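Local structure of CT263 (Chlamydia trachomatis, 4QAS) at residues 33-38 with 46-51; 11-14 with 18-21; 24-29 with 193-198. The protein probably acts as a nucleosidase of the MTAN type, hydrolysing a nucleoside intermediate of the futalosine pathway to menaquinone. The protein carries 1 engineered substitution. One frame throughout, in Å; residues are numbered along the deposited sequence.

Interaction 1: residues 33-38 with 46-51; sequences ENFYTY and DVMVLK
Met48 lays its terminal methyl over the middle of the Phe35 ring, CE standing 3.9 Å from the ring centroid and only 5° off the ring normal. The extended chain ends with the methyl nearest the ring; SD lies above the same face, 5.2 Å from the centroid, and this is a Met-aromatic contact made chiefly by the methyl, as a CH-pi interaction. Phe35 can offer that face because its CG is tucked between backbone N and carbonyl carbon (chi1 67°), which swings the ring over to the neighbouring strand. The rim of the same ring meets Asp46: CE2 is 3.6 Å from OD2, with the carboxylate plane steeply turned against the ring. Thr37 and Asp46 lie side by side and point the same way, and the Thr37 hydroxyl gives a 2.7 Å hydrogen bond from OG1 to Asp46 OD1, arriving nearly in line with the C-O bond. The other carboxylate oxygen, OD2, is bonded to the hydroxyl of Tyr69.

On the opposite face of the hairpin, formed by strands 36-40 and 43-49, Tyr36 slants across Val47, CB to CB 4.1 Å, and its ring edge reaches towards Val49, with Leu23 of helix 16-25 packed against Tyr36 and Val47. The antiparallel pair Tyr36-Val47 is unevenly bonded: Val47 N to Tyr36 O is 2.9 Å at 161°, whereas Tyr36 N to Val47 O is a weak 3.4 Å.

Asp46 is buried, yet each of its carboxylate oxygens has a hydroxyl partner, and the hydrogen-bearing edge of Phe35 lies against OD2. Such surroundings would be expected to stabilise the negative form and to hold the carboxylate's rotation.

Interaction 2: residues 11-14 with 18-21; sequences LIFA and EAAR
Phe13 carries its CG beside the backbone N and anti to the carbonyl carbon (chi1 -64°), which brings the ring out from the strand with one face against Ala19, while Glu18, extended beyond CG (chi2 -179°), reaches back from the helix to the main chain of Ala14. The ring is met on that face by the helix backbone itself: Ala19 CA sits 3.5 Å from the Phe13 centroid, almost straight above it, in a CH-pi contact. The methyl of Ala19 is shifted towards the root of the ring, with CB 3.5 Å from Phe13 CD2. Round the ring on its CD1 side comes Glu18, whose CB is 3.8 Å from Phe13 CD1 and whose carbonyl O lies 3.5 Å from Phe13 CE1.

The Glu18 carboxylate accepts the Ala14 amide at OE1, N to O 2.8 Å with 152° at the hydrogen, the donor lying nearly on the extension of the C-O bond. The Ala14 methyl comes close to the same oxygen, CB to OE1 3.3 Å.

This is the first beta-alpha turn of the nucleosidase fold, where strand 7-13 passes by a short loop into helix 16-25; Ile191 of helix 180-197 and Val47 of strand 43-49 also pack on Phe13. The second carboxylate oxygen, OE2, is bonded to the Phe77 amide in the adjoining parallel strand 71-80. Two main-chain N-H groups, one just past the end of strand 7-13 and one within strand 71-80, therefore take one oxygen each, which should fix both the position and the rotation of this buried carboxylate.

Interaction 3: residues 24-29 with 193-198; sequences SLFPFS and PIYSSF
Phe26 and Tyr195 bridge main chains that stay well apart, their CA atoms 10.9 Å from each other, with Phe26 just past the end of helix 16-25 and Tyr195 in the last turn of helix 180-197. Both side chains lean into the gap, and the rings meet edge to face. Phe26 supplies the edge, its CG set beside the backbone N and opposite the carbonyl carbon (chi1 -56°) to aim the ring at Tyr195: CE1 comes 3.6 Å from Tyr195 CE2, over the face but displaced towards the rim, and Phe26 CZ follows at 3.7 Å from Tyr195 CD2. With centroids 4.8 Å apart and planes at 67°, this is a T-shaped pair, tilted from the perpendicular. Tyr195 is modelled in two conformers, and this geometry belongs to one of them.

The pair joins the loop leaving the first helix of the fold to the long C-terminal helix at the subunit interface, where Gln185 of the second subunit packs on Phe26 and Glu189 of the second subunit on Tyr195. Phe26 also meets the ring of Tyr38, and Tyr195 that of Phe192.

Beyond Phe26 the chain bends through an inverse gamma turn centred on Pro27, with a weak 2.8 Å bond from Phe28 N to Phe26 O. On the helix, Pro193 O accepts both Ser197 N and Ser197 OG, the hydroxyl at 2.8 Å; the two donors approach from opposite faces of the carbonyl plane, although Ser197 too has a second conformer.

In the fold
From the N terminus, strand 7-13 runs into helix 16-25, and interaction 2 closes this short first loop. The chain leaves the helix through 24-29, where interaction 3 opens; it closes only when helix 180-197 returns near the C terminus. Within that long span lies interaction 1, which closes the short hairpin loop between strands 36-40 and 43-49. Interactions 1 and 2 meet in the sheet, where strand 43-49 runs parallel to strand 7-13 and backbone contacts join Asp46 O to Leu11 N and Leu50 N to Phe13 O. Interactions 1 and 3 touch through Thr37 N and Ser29 O. Interactions 2 and 3 share helix 16-25, which thus links sheet and C-terminal helix.

Interaction 1: residues 33-38 with 46-51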
# COMPACT_ATOMS: atom_id res chain seq x y z
N GLU A 33 22.16 10.46 5.68
CA GLU A 33 21.61 11.77 6.02
C GLU A 33 20.47 11.70 7.02
O GLU A 33 19.85 12.73 7.32
CB GLU A 33 21.14 12.50 4.75
CG GLU A 33 22.26 12.87 3.79
CD GLU A 33 22.72 11.71 2.92
OE1 GLU A 33 21.90 10.83 2.60
OE2 GLU A 33 23.92 11.69 2.56
N ASN A 34 20.12 10.50 7.50
CA ASN A 34 19.18 10.34 8.60
C ASN A 34 17.74 10.51 8.16
O ASN A 34 16.89 10.94 8.96
CB ASN A 34 19.52 11.32 9.74
CG ASN A 34 19.06 10.82 11.09
OD1 ASN A 34 18.52 9.73 11.20
ND2 ASN A 34 19.28 11.63 12.12
N PHE A 35 17.41 10.17 6.91
CA PHE A 35 16.01 10.10 6.49
C PHE A 35 15.79 8.86 5.64
O PHE A 35 16.73 8.17 5.26
CB PHE A 35 15.50 11.41 5.85
CG PHE A 35 16.12 11.74 4.53
CD1 PHE A 35 17.30 12.48 4.46
CD2 PHE A 35 15.52 11.35 3.35
CE1 PHE A 35 17.86 12.80 3.23
CE2 PHE A 35 16.06 11.66 2.12
CZ PHE A 35 17.24 12.39 2.06
N TYR A 36 14.52 8.58 5.33
CA TYR A 36 14.16 7.31 4.69
C TYR A 36 14.13 7.42 3.18
O TYR A 36 13.66 8.41 2.62
CB TYR A 36 12.78 6.85 5.11
CG TYR A 36 12.54 6.81 6.57
CD1 TYR A 36 12.88 5.69 7.30
CD2 TYR A 36 11.93 7.87 7.23
CE1 TYR A 36 12.64 5.63 8.65
CE2 TYR A 36 11.69 7.82 8.58
CZ TYR A 36 12.05 6.70 9.29
OH TYR A 36 11.80 6.65 10.64
N THR A 37 14.60 6.37 2.52
CA THR A 37 14.68 6.37 1.07
C THR A 37 14.39 4.97 0.54
O THR A 37 14.70 3.96 1.17
CB THR A 37 16.08 6.82 0.63
OG1 THR A 37 16.09 7.03 -0.79
CG2 THR A 37 17.15 5.80 1.02
N TYR A 38 13.82 4.95 -0.67
CA TYR A 38 13.52 3.72 -1.38
C TYR A 38 13.54 4.06 -2.86
O TYR A 38 13.13 5.16 -3.24
CB TYR A 38 12.12 3.24 -1.00
CG TYR A 38 11.60 2.09 -1.84
CD1 TYR A 38 12.19 0.85 -1.75
CD2 TYR A 38 10.52 2.25 -2.69
CE1 TYR A 38 11.74 -0.23 -2.51
CE2 TYR A 38 10.05 1.16 -3.44
CZ TYR A 38 10.67 -0.05 -3.34
OH TYR A 38 10.19 -1.11 -4.09
N ASP A 46 11.41 9.33 -1.23
CA ASP A 46 12.05 9.71 0.02
C ASP A 46 10.97 10.16 0.99
O ASP A 46 9.91 10.66 0.57
CB ASP A 46 13.06 10.84 -0.20
CG ASP A 46 14.32 10.39 -0.94
OD1 ASP A 46 14.52 9.16 -1.08
OD2 ASP A 46 15.07 11.28 -1.36
N VAL A 47 11.24 10.00 2.28
CA VAL A 47 10.28 10.39 3.31
C VAL A 47 11.00 11.22 4.36
O VAL A 47 12.03 10.79 4.89
CB VAL A 47 9.64 9.17 3.98
CG1 VAL A 47 8.67 9.62 5.07
CG2 VAL A 47 8.90 8.37 2.97
N MET A 48 10.44 12.39 4.67
CA MET A 48 10.88 13.21 5.79
C MET A 48 9.76 13.37 6.80
O MET A 48 8.60 13.54 6.43
CB MET A 48 11.32 14.55 5.29
CG MET A 48 12.59 14.40 4.51
SD MET A 48 13.21 15.93 3.81
CE MET A 48 14.62 15.33 2.88
N VAL A 49 10.12 13.32 8.07
CA VAL A 49 9.20 13.49 9.18
C VAL A 49 9.65 14.74 9.93
O VAL A 49 10.79 14.80 10.42
CB VAL A 49 9.21 12.26 10.09
CG1 VAL A 49 8.23 12.45 11.25
CG2 VAL A 49 8.87 11.01 9.31
N LEU A 50 8.78 15.75 10.02
CA LEU A 50 9.22 17.06 10.49
C LEU A 50 9.54 17.07 11.98
O LEU A 50 10.53 17.66 12.39
CB LEU A 50 8.17 18.14 10.18
CG LEU A 50 7.89 18.34 8.70
CD1 LEU A 50 6.85 19.42 8.51
CD2 LEU A 50 9.17 18.72 7.94
N LYS A 51 8.69 16.48 12.79
CA LYS A 51 8.82 16.55 14.25
C LYS A 51 8.99 15.13 14.77
O LYS A 51 8.01 14.41 14.93
CB LYS A 51 7.59 17.21 14.84
CG LYS A 51 7.67 17.41 16.34
CD LYS A 51 6.38 17.98 16.89
CE LYS A 51 6.35 17.87 18.40
NZ LYS A 51 5.07 18.38 18.96

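Interaction 2: residues 11-14 with 18-21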
# COMPACT_ATOMS: atom_id res chain seq x y z
N LEU A 11 7.88 12.59 0.17
CA LEU A 11 6.74 12.57 1.07
C LEU A 11 7.13 13.22 2.39
O LEU A 11 8.18 12.90 2.96
CB LEU A 11 6.34 11.13 1.37
CG LEU A 11 6.07 10.26 0.16
CD1 LEU A 11 5.62 8.85 0.59
CD2 LEU A 11 5.05 10.81 -0.81
N ILE A 12 6.28 14.14 2.86
CA ILE A 12 6.53 14.90 4.07
C ILE A 12 5.38 14.63 5.02
O ILE A 12 4.21 14.89 4.69
CB ILE A 12 6.68 16.40 3.81
CG1 ILE A 12 7.79 16.66 2.80
CG2 ILE A 12 6.98 17.12 5.10
CD1 ILE A 12 7.79 18.04 2.25
N PHE A 13 5.71 14.13 6.20
CA PHE A 13 4.77 13.92 7.28
C PHE A 13 5.17 14.80 8.45
O PHE A 13 6.33 15.10 8.66
CB PHE A 13 4.82 12.46 7.75
CG PHE A 13 4.38 11.48 6.71
CD1 PHE A 13 3.04 11.15 6.58
CD2 PHE A 13 5.30 10.86 5.87
CE1 PHE A 13 2.63 10.23 5.64
CE2 PHE A 13 4.89 9.96 4.92
CZ PHE A 13 3.57 9.65 4.81
N ALA A 14 4.17 15.23 9.22
CA ALA A 14 4.44 16.09 10.36
C ALA A 14 5.05 15.34 11.52
O ALA A 14 5.86 15.90 12.26
CB ALA A 14 3.15 16.80 10.83
N GLU A 18 1.83 9.88 11.77
CA GLU A 18 1.28 10.05 10.44
C GLU A 18 2.00 9.16 9.44
O GLU A 18 1.38 8.61 8.54
CB GLU A 18 1.38 11.51 9.98
CG GLU A 18 0.45 12.51 10.69
CD GLU A 18 0.58 13.94 10.18
OE1 GLU A 18 1.57 14.26 9.49
OE2 GLU A 18 -0.29 14.78 10.49
N ALA A 19 3.33 9.10 9.54
CA ALA A 19 4.18 8.41 8.57
C ALA A 19 4.13 6.90 8.67
O ALA A 19 4.49 6.23 7.70
CB ALA A 19 5.61 8.89 8.75
N ALA A 20 3.71 6.35 9.82
CA ALA A 20 4.04 4.96 10.14
C ALA A 20 3.59 3.98 9.06
O ALA A 20 4.36 3.11 8.63
CB ALA A 20 3.44 4.61 11.50
N ARG A 21 2.33 4.06 8.63
CA ARG A 21 1.84 3.02 7.72
C ARG A 21 2.41 3.19 6.32
O ARG A 21 2.66 2.20 5.63
CB ARG A 21 0.32 2.94 7.72
CG ARG A 21 -0.29 2.59 9.09
CD ARG A 21 0.20 1.27 9.68
NE ARG A 21 0.20 0.21 8.70
CZ ARG A 21 0.90 -0.90 8.81
NH1 ARG A 21 1.49 -1.19 9.96
NH2 ARG A 21 0.92 -1.79 7.84

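Interaction 3: residues 24-29 with 193-198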
# COMPACT_ATOMS: atom_id res chain seq x y z
N SER A 24 5.66 1.46 6.24
CA SER A 24 5.54 0.02 6.14
C SER A 24 5.27 -0.46 4.71
O SER A 24 5.50 -1.62 4.41
CB SER A 24 4.42 -0.45 7.08
OG SER A 24 4.44 -1.83 7.20
N LEU A 25 4.77 0.41 3.84
CA LEU A 25 4.36 -0.02 2.49
C LEU A 25 5.51 -0.42 1.61
O LEU A 25 5.32 -1.21 0.69
CB LEU A 25 3.70 1.13 1.76
CG LEU A 25 2.35 1.60 2.16
CD1 LEU A 25 1.95 2.69 1.12
CD2 LEU A 25 1.37 0.47 2.18
N PHE A 26 6.70 0.17 1.80
CA PHE A 26 7.87 -0.07 0.98
C PHE A 26 9.04 -0.41 1.89
O PHE A 26 9.07 0.04 3.05
CB PHE A 26 8.23 1.17 0.14
CG PHE A 26 7.12 1.65 -0.72
CD1 PHE A 26 6.86 1.04 -1.93
CD2 PHE A 26 6.35 2.70 -0.33
CE1 PHE A 26 5.82 1.48 -2.73
CE2 PHE A 26 5.33 3.15 -1.11
CZ PHE A 26 5.07 2.53 -2.33
N PRO A 27 9.99 -1.14 1.40
CA PRO A 27 11.17 -1.50 2.22
C PRO A 27 12.18 -0.36 2.25
O PRO A 27 13.28 -0.43 1.70
CB PRO A 27 11.70 -2.77 1.53
CG PRO A 27 11.29 -2.61 0.12
CD PRO A 27 9.98 -1.92 0.14
N PHE A 28 11.79 0.73 2.91
CA PHE A 28 12.66 1.90 3.06
C PHE A 28 13.89 1.55 3.87
O PHE A 28 13.89 0.64 4.71
CB PHE A 28 11.92 2.99 3.82
CG PHE A 28 10.85 3.69 3.03
CD1 PHE A 28 11.16 4.68 2.13
CD2 PHE A 28 9.52 3.38 3.22
CE1 PHE A 28 10.19 5.33 1.41
CE2 PHE A 28 8.53 4.04 2.51
CZ PHE A 28 8.87 5.02 1.62
N SER A 29 14.96 2.30 3.63
CA SER A 29 16.15 2.26 4.45
C SER A 29 16.45 3.67 4.93
O SER A 29 16.02 4.65 4.32
CB SER A 29 17.34 1.70 3.67
OG SER A 29 17.60 2.48 2.52
N PRO A 193 -1.56 4.82 -5.03
CA PRO A 193 -1.85 5.00 -6.46
C PRO A 193 -1.13 6.18 -7.08
O PRO A 193 -0.89 6.17 -8.30
CB PRO A 193 -3.38 5.16 -6.50
CG PRO A 193 -3.78 5.54 -5.13
CD PRO A 193 -2.78 4.87 -4.20
N ILE A 194 -0.76 7.18 -6.29
CA ILE A 194 0.05 8.27 -6.82
C ILE A 194 1.43 7.76 -7.20
O ILE A 194 1.90 7.98 -8.32
CB ILE A 194 0.16 9.43 -5.82
CG1 ILE A 194 -1.23 9.83 -5.31
CG2 ILE A 194 0.87 10.60 -6.51
CD1 ILE A 194 -1.17 10.82 -4.16
N TYR A 195 2.10 7.08 -6.26
CA TYR A 195 3.39 6.47 -6.57
C TYR A 195 3.28 5.59 -7.81
O TYR A 195 4.12 5.67 -8.72
CB TYR A 195 3.87 5.65 -5.37
CG TYR A 195 4.63 4.41 -5.74
CD1 TYR A 195 5.98 4.46 -6.07
CD2 TYR A 195 3.99 3.18 -5.78
CE1 TYR A 195 6.68 3.31 -6.42
CE2 TYR A 195 4.67 2.03 -6.13
CZ TYR A 195 6.02 2.09 -6.45
OH TYR A 195 6.67 0.94 -6.78
N SER A 196 2.24 4.77 -7.88
CA SER A 196 2.07 3.85 -8.99
C SER A 196 1.97 4.58 -10.32
O SER A 196 2.49 4.12 -11.33
CB SER A 196 0.83 3.00 -8.73
OG SER A 196 0.76 1.94 -9.64
N SER A 197 1.31 5.74 -10.33
CA SER A 197 1.12 6.49 -11.57
C SER A 197 2.44 6.94 -12.19
O SER A 197 2.50 7.17 -13.40
CB SER A 197 0.26 7.73 -11.29
OG SER A 197 -1.02 7.38 -10.80
N PHE A 198 3.49 7.10 -11.39
CA PHE A 198 4.76 7.62 -11.89
C PHE A 198 5.76 6.54 -12.26
O PHE A 198 6.90 6.87 -12.63
CB PHE A 198 5.36 8.60 -10.90
CG PHE A 198 4.62 9.91 -10.84
CD1 PHE A 198 4.83 10.88 -11.81
CD2 PHE A 198 3.70 10.15 -9.85
CE1 PHE A 198 4.13 12.09 -11.76
CE2 PHE A 198 3.01 11.36 -9.79
CZ PHE A 198 3.23 12.32 -10.76